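Long-range contacts in probable CoA-transferase alpha subunit (Rhodococcus jostii, PDB 6COJ), which probably serves as the alpha subunit of a CoA-transferase family enzyme, and binds a coenzyme A thioester: residues S22-V27 and V51-R56; R213-E218 and M240-V245. The protein carries 1 engineered substitution. All blocks are in the same frame, centred on the assembly; numbering follows the deposited sequence.

The two contacts sit in neighbouring layers of one alpha/beta domain, their centres about 13 Å apart. Interaction 2 is buried and belongs to the sheet itself: strand 213-217 pairs with the strand at 244-247, the sheet's last within this chain, through backbone bonds and, in equal number, bonds of the R213 and D243 side chains. Interaction 1 is partly buried and joins two helices, 23-28 and 48-56, through apolar side chains on its inner part and a salt bridge on its outer one. Each contact has one arginine-aspartate pair, at the surface in interaction 1 and next to the strand start in interaction 2. The layers touch where A26 CB packs on F214 CD1 at 3.8 Å.

Interaction 1: S22-V27 and V51-R56; sequences SLDDAV and VRALLR
D24 and R56 both hold CG beside the backbone N and opposite the carbonyl carbon, and R56 then bends at chi3 (-62°), folding its guanidinium back over the CA of A53 to meet the carboxylate. R56 NH2 gives a fairly straight bond of 2.9 Å to D24 OD1 (163°), reaching the syn side of that oxygen from well out of the carboxylate plane. NE adds a weak second bond to the same atom. OD1 also takes a hydrogen from water 1, which donates its other one to A53 O, 2.8 Å away.

Beneath this polar rim the two helix segments cross at -68°. The methyl of A53 sits between L23 CB and V27 CG2, the latter 3.6 Å from A53 CB. V27 spans two consecutive residues: CG2 rests on A53, while CG1 meets L54 CD2 at 4.0 Å. With R56 cut back to an alanine, the D24 carboxylate would probably lose its charge partner in this contact, and A53 CA its cover. A capping box of S22 and D25 starts helix 23-28, which also packs on V246 of the sheet through L23 and A26. The chemistry is thus graded, from close methyl packing inside to a salt bridge and a bridging water where the helices face solvent.

Interaction 2: R213-E218 and M240-V245; sequences RFVSVE and MMVDGV
R213-V215 and G244-V245 run side by side as parallel strands, F214 level with G244 and V215 with V245. V215 N donates to G244 O at 3.0 Å, and R213 O receives G244 N at 3.1 Å within the carbonyl plane. That same R213 O is gripped a second time by D243 N (2.8 Å), whose approach is slightly tilted, so two consecutive amides close on one carbonyl where the strand begins.

D243 returns the favour with its side chain. Its OD2 accepts R213 N on the anti lone pair at 2.8 Å and R213 NE from the syn side at 3.0 Å, the latter as a salt bridge lying in the guanidinium plane. Bends at chi2 (80°) and chi3 (57°) curl R213 over the M240-V242 backbone: M241 C lies under the centre of one guanidinium face, and NH2 reaches M240 O (2.9 Å) from above the carbonyl plane. Water 2 links NH1 to that same carbonyl, and NH1 also bonds C207 O. On one face of the sheet V215 CG1 meets V242 CG1 at 3.6 Å, the two side chains crossing at about a right angle, with V245 and L237 alongside. On the other face the F214 ring lies obliquely beside G244 CA, where any CB would clash with F214 CD1.

Helix 223-229 lies in the connection between the two strands, making this a beta-alpha-beta crossover at the edge of the seven-stranded parallel sheet, consistent with the Rossmann-like alpha/beta fold of CoA-transferases.

Interaction 1: S22-V27 and V51-R56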
# COMPACT_ATOMS: atom_id res chain seq x y z
N SER A 22 4.93 -7.39 30.38
CA SER A 22 4.20 -6.31 31.04
C SER A 22 4.54 -4.96 30.39
O SER A 22 5.48 -4.83 29.61
CB SER A 22 4.56 -6.25 32.52
OG SER A 22 5.89 -5.80 32.66
N LEU A 23 3.75 -3.94 30.74
CA LEU A 23 4.02 -2.58 30.29
C LEU A 23 5.42 -2.15 30.69
O LEU A 23 6.17 -1.61 29.87
CB LEU A 23 2.99 -1.62 30.89
CG LEU A 23 1.59 -1.75 30.32
CD1 LEU A 23 0.59 -1.09 31.25
CD2 LEU A 23 1.52 -1.10 28.94
N ASP A 24 5.78 -2.35 31.96
CA ASP A 24 7.10 -1.94 32.43
C ASP A 24 8.21 -2.77 31.79
O ASP A 24 9.30 -2.24 31.51
CB ASP A 24 7.16 -2.02 33.96
CG ASP A 24 6.33 -0.93 34.64
OD1 ASP A 24 6.00 0.09 34.01
OD2 ASP A 24 6.00 -1.10 35.84
N ASP A 25 7.96 -4.07 31.56
CA ASP A 25 8.92 -4.91 30.83
C ASP A 25 9.21 -4.33 29.45
O ASP A 25 10.36 -4.25 29.02
CB ASP A 25 8.34 -6.31 30.62
CG ASP A 25 8.37 -7.18 31.86
OD1 ASP A 25 9.15 -6.91 32.79
OD2 ASP A 25 7.61 -8.18 31.88
N ALA A 26 8.15 -3.96 28.73
CA ALA A 26 8.33 -3.46 27.37
C ALA A 26 9.15 -2.17 27.36
O ALA A 26 10.09 -2.03 26.57
CB ALA A 26 6.97 -3.24 26.71
N VAL A 27 8.83 -1.25 28.27
CA VAL A 27 9.61 -0.01 28.35
C VAL A 27 11.03 -0.30 28.82
O VAL A 27 11.97 0.42 28.45
CB VAL A 27 8.86 1.02 29.21
CG1 VAL A 27 9.72 2.26 29.49
CG2 VAL A 27 7.57 1.40 28.49
N VAL A 51 2.70 4.73 26.79
CA VAL A 51 3.22 6.08 27.02
C VAL A 51 3.30 6.39 28.51
O VAL A 51 4.29 6.97 28.99
CB VAL A 51 2.39 7.12 26.25
CG1 VAL A 51 2.78 8.54 26.68
CG2 VAL A 51 2.59 6.95 24.75
N ARG A 52 2.27 6.02 29.28
CA ARG A 52 2.33 6.21 30.73
C ARG A 52 3.47 5.41 31.35
O ARG A 52 4.11 5.87 32.30
CB ARG A 52 0.99 5.87 31.38
CG ARG A 52 -0.10 6.92 31.13
CD ARG A 52 -1.42 6.60 31.81
NE ARG A 52 -2.15 5.49 31.20
CZ ARG A 52 -3.03 5.62 30.20
NH1 ARG A 52 -3.28 6.82 29.68
NH2 ARG A 52 -3.65 4.55 29.73
N ALA A 53 3.75 4.21 30.82
CA ALA A 53 4.88 3.44 31.32
C ALA A 53 6.20 4.13 30.99
O ALA A 53 7.14 4.10 31.80
CB ALA A 53 4.84 2.01 30.77
N LEU A 54 6.29 4.76 29.81
CA LEU A 54 7.46 5.58 29.51
C LEU A 54 7.64 6.71 30.52
O LEU A 54 8.76 6.98 30.96
CB LEU A 54 7.34 6.15 28.10
CG LEU A 54 8.14 5.44 27.01
CD1 LEU A 54 7.80 6.01 25.63
CD2 LEU A 54 9.63 5.56 27.28
N LEU A 55 6.54 7.38 30.89
CA LEU A 55 6.61 8.47 31.86
C LEU A 55 7.12 7.99 33.21
O LEU A 55 7.85 8.71 33.89
CB LEU A 55 5.24 9.14 32.01
CG LEU A 55 5.08 10.47 31.26
CD1 LEU A 55 5.39 10.31 29.79
CD2 LEU A 55 3.68 11.05 31.46
N ARG A 56 6.72 6.79 33.62
CA ARG A 56 7.19 6.24 34.89
C ARG A 56 8.67 5.92 34.85
O ARG A 56 9.33 5.93 35.89
CB ARG A 56 6.41 4.97 35.22
CG ARG A 56 4.96 5.19 35.58
CD ARG A 56 4.36 3.97 36.25
NE ARG A 56 4.36 2.79 35.39
CZ ARG A 56 3.39 2.49 34.53
NH1 ARG A 56 2.34 3.30 34.40
NH2 ARG A 56 3.46 1.39 33.80
O HOH W 1 7.98 1.79 33.08

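Interaction 2: R213-E218 and M240-V245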
# COMPACT_ATOMS: atom_id res chain seq x y z
N ARG A 213 9.56 -4.02 18.39
CA ARG A 213 8.15 -3.72 18.15
C ARG A 213 7.32 -4.21 19.33
O ARG A 213 7.32 -5.41 19.63
CB ARG A 213 7.68 -4.38 16.86
CG ARG A 213 8.16 -3.70 15.59
CD ARG A 213 9.60 -4.04 15.22
NE ARG A 213 9.80 -5.48 15.06
CZ ARG A 213 9.57 -6.14 13.93
NH1 ARG A 213 9.12 -5.49 12.86
NH2 ARG A 213 9.80 -7.44 13.87
N PHE A 214 6.60 -3.30 19.97
CA PHE A 214 5.74 -3.64 21.10
C PHE A 214 4.31 -3.27 20.77
O PHE A 214 4.03 -2.13 20.40
CB PHE A 214 6.25 -2.95 22.37
CG PHE A 214 7.64 -3.34 22.70
CD1 PHE A 214 7.91 -4.58 23.24
CD2 PHE A 214 8.70 -2.53 22.33
CE1 PHE A 214 9.20 -4.98 23.49
CE2 PHE A 214 10.00 -2.91 22.58
CZ PHE A 214 10.25 -4.14 23.15
N VAL A 215 3.41 -4.25 20.87
CA VAL A 215 1.98 -4.04 20.64
C VAL A 215 1.26 -4.30 21.95
O VAL A 215 1.41 -5.37 22.56
CB VAL A 215 1.42 -4.92 19.51
CG1 VAL A 215 1.62 -6.40 19.77
CG2 VAL A 215 -0.06 -4.61 19.30
N SER A 216 0.51 -3.30 22.42
CA SER A 216 -0.45 -3.54 23.47
C SER A 216 -1.80 -3.84 22.83
O SER A 216 -2.12 -3.31 21.76
CB SER A 216 -0.51 -2.36 24.46
OG SER A 216 -0.81 -1.14 23.80
N VAL A 217 -2.58 -4.72 23.45
CA VAL A 217 -3.88 -5.11 22.91
C VAL A 217 -4.91 -5.08 24.02
O VAL A 217 -4.60 -5.29 25.19
CB VAL A 217 -3.88 -6.51 22.24
CG1 VAL A 217 -2.98 -6.52 21.02
CG2 VAL A 217 -3.44 -7.57 23.23
N GLU A 218 -6.18 -4.83 23.64
CA GLU A 218 -7.25 -4.87 24.63
C GLU A 218 -7.37 -6.24 25.30
O GLU A 218 -7.69 -6.33 26.49
CB GLU A 218 -8.60 -4.50 24.01
CG GLU A 218 -8.74 -3.09 23.49
CD GLU A 218 -8.73 -2.08 24.62
OE1 GLU A 218 -8.00 -1.07 24.48
OE2 GLU A 218 -9.38 -2.31 25.65
N MET A 240 6.20 -11.84 12.35
CA MET A 240 7.47 -11.22 11.98
C MET A 240 7.49 -9.73 12.24
O MET A 240 8.49 -9.08 11.92
CB MET A 240 7.73 -11.36 10.48
CG MET A 240 7.58 -12.73 9.98
SD MET A 240 8.26 -12.84 8.34
CE MET A 240 6.98 -12.11 7.35
N MET A 241 6.39 -9.17 12.74
CA MET A 241 6.28 -7.73 12.92
C MET A 241 6.22 -7.30 14.37
O MET A 241 6.06 -6.10 14.64
CB MET A 241 5.03 -7.23 12.19
CG MET A 241 5.06 -7.53 10.70
SD MET A 241 3.48 -7.29 9.85
CE MET A 241 3.32 -5.51 9.87
N VAL A 242 6.36 -8.23 15.32
CA VAL A 242 6.12 -7.96 16.74
C VAL A 242 7.17 -8.67 17.57
O VAL A 242 7.47 -9.85 17.34
CB VAL A 242 4.72 -8.44 17.15
CG1 VAL A 242 4.52 -8.29 18.67
CG2 VAL A 242 3.65 -7.67 16.39
N ASP A 243 7.70 -7.97 18.57
CA ASP A 243 8.62 -8.60 19.51
C ASP A 243 8.05 -8.79 20.91
O ASP A 243 8.44 -9.74 21.58
CB ASP A 243 9.94 -7.82 19.58
CG ASP A 243 10.57 -7.68 18.21
OD1 ASP A 243 10.97 -8.71 17.63
OD2 ASP A 243 10.60 -6.55 17.70
N GLY A 244 7.14 -7.94 21.34
CA GLY A 244 6.49 -8.12 22.62
C GLY A 244 5.03 -7.76 22.53
O GLY A 244 4.64 -6.83 21.80
N VAL A 245 4.21 -8.49 23.29
CA VAL A 245 2.76 -8.33 23.33
C VAL A 245 2.36 -8.00 24.76
O VAL A 245 2.69 -8.75 25.69
CB VAL A 245 2.05 -9.61 22.87
CG1 VAL A 245 0.53 -9.47 23.04
CG2 VAL A 245 2.41 -9.95 21.44
O HOH W 2 8.50 -6.67 10.26
O HOH W 3 11.93 -8.91 15.39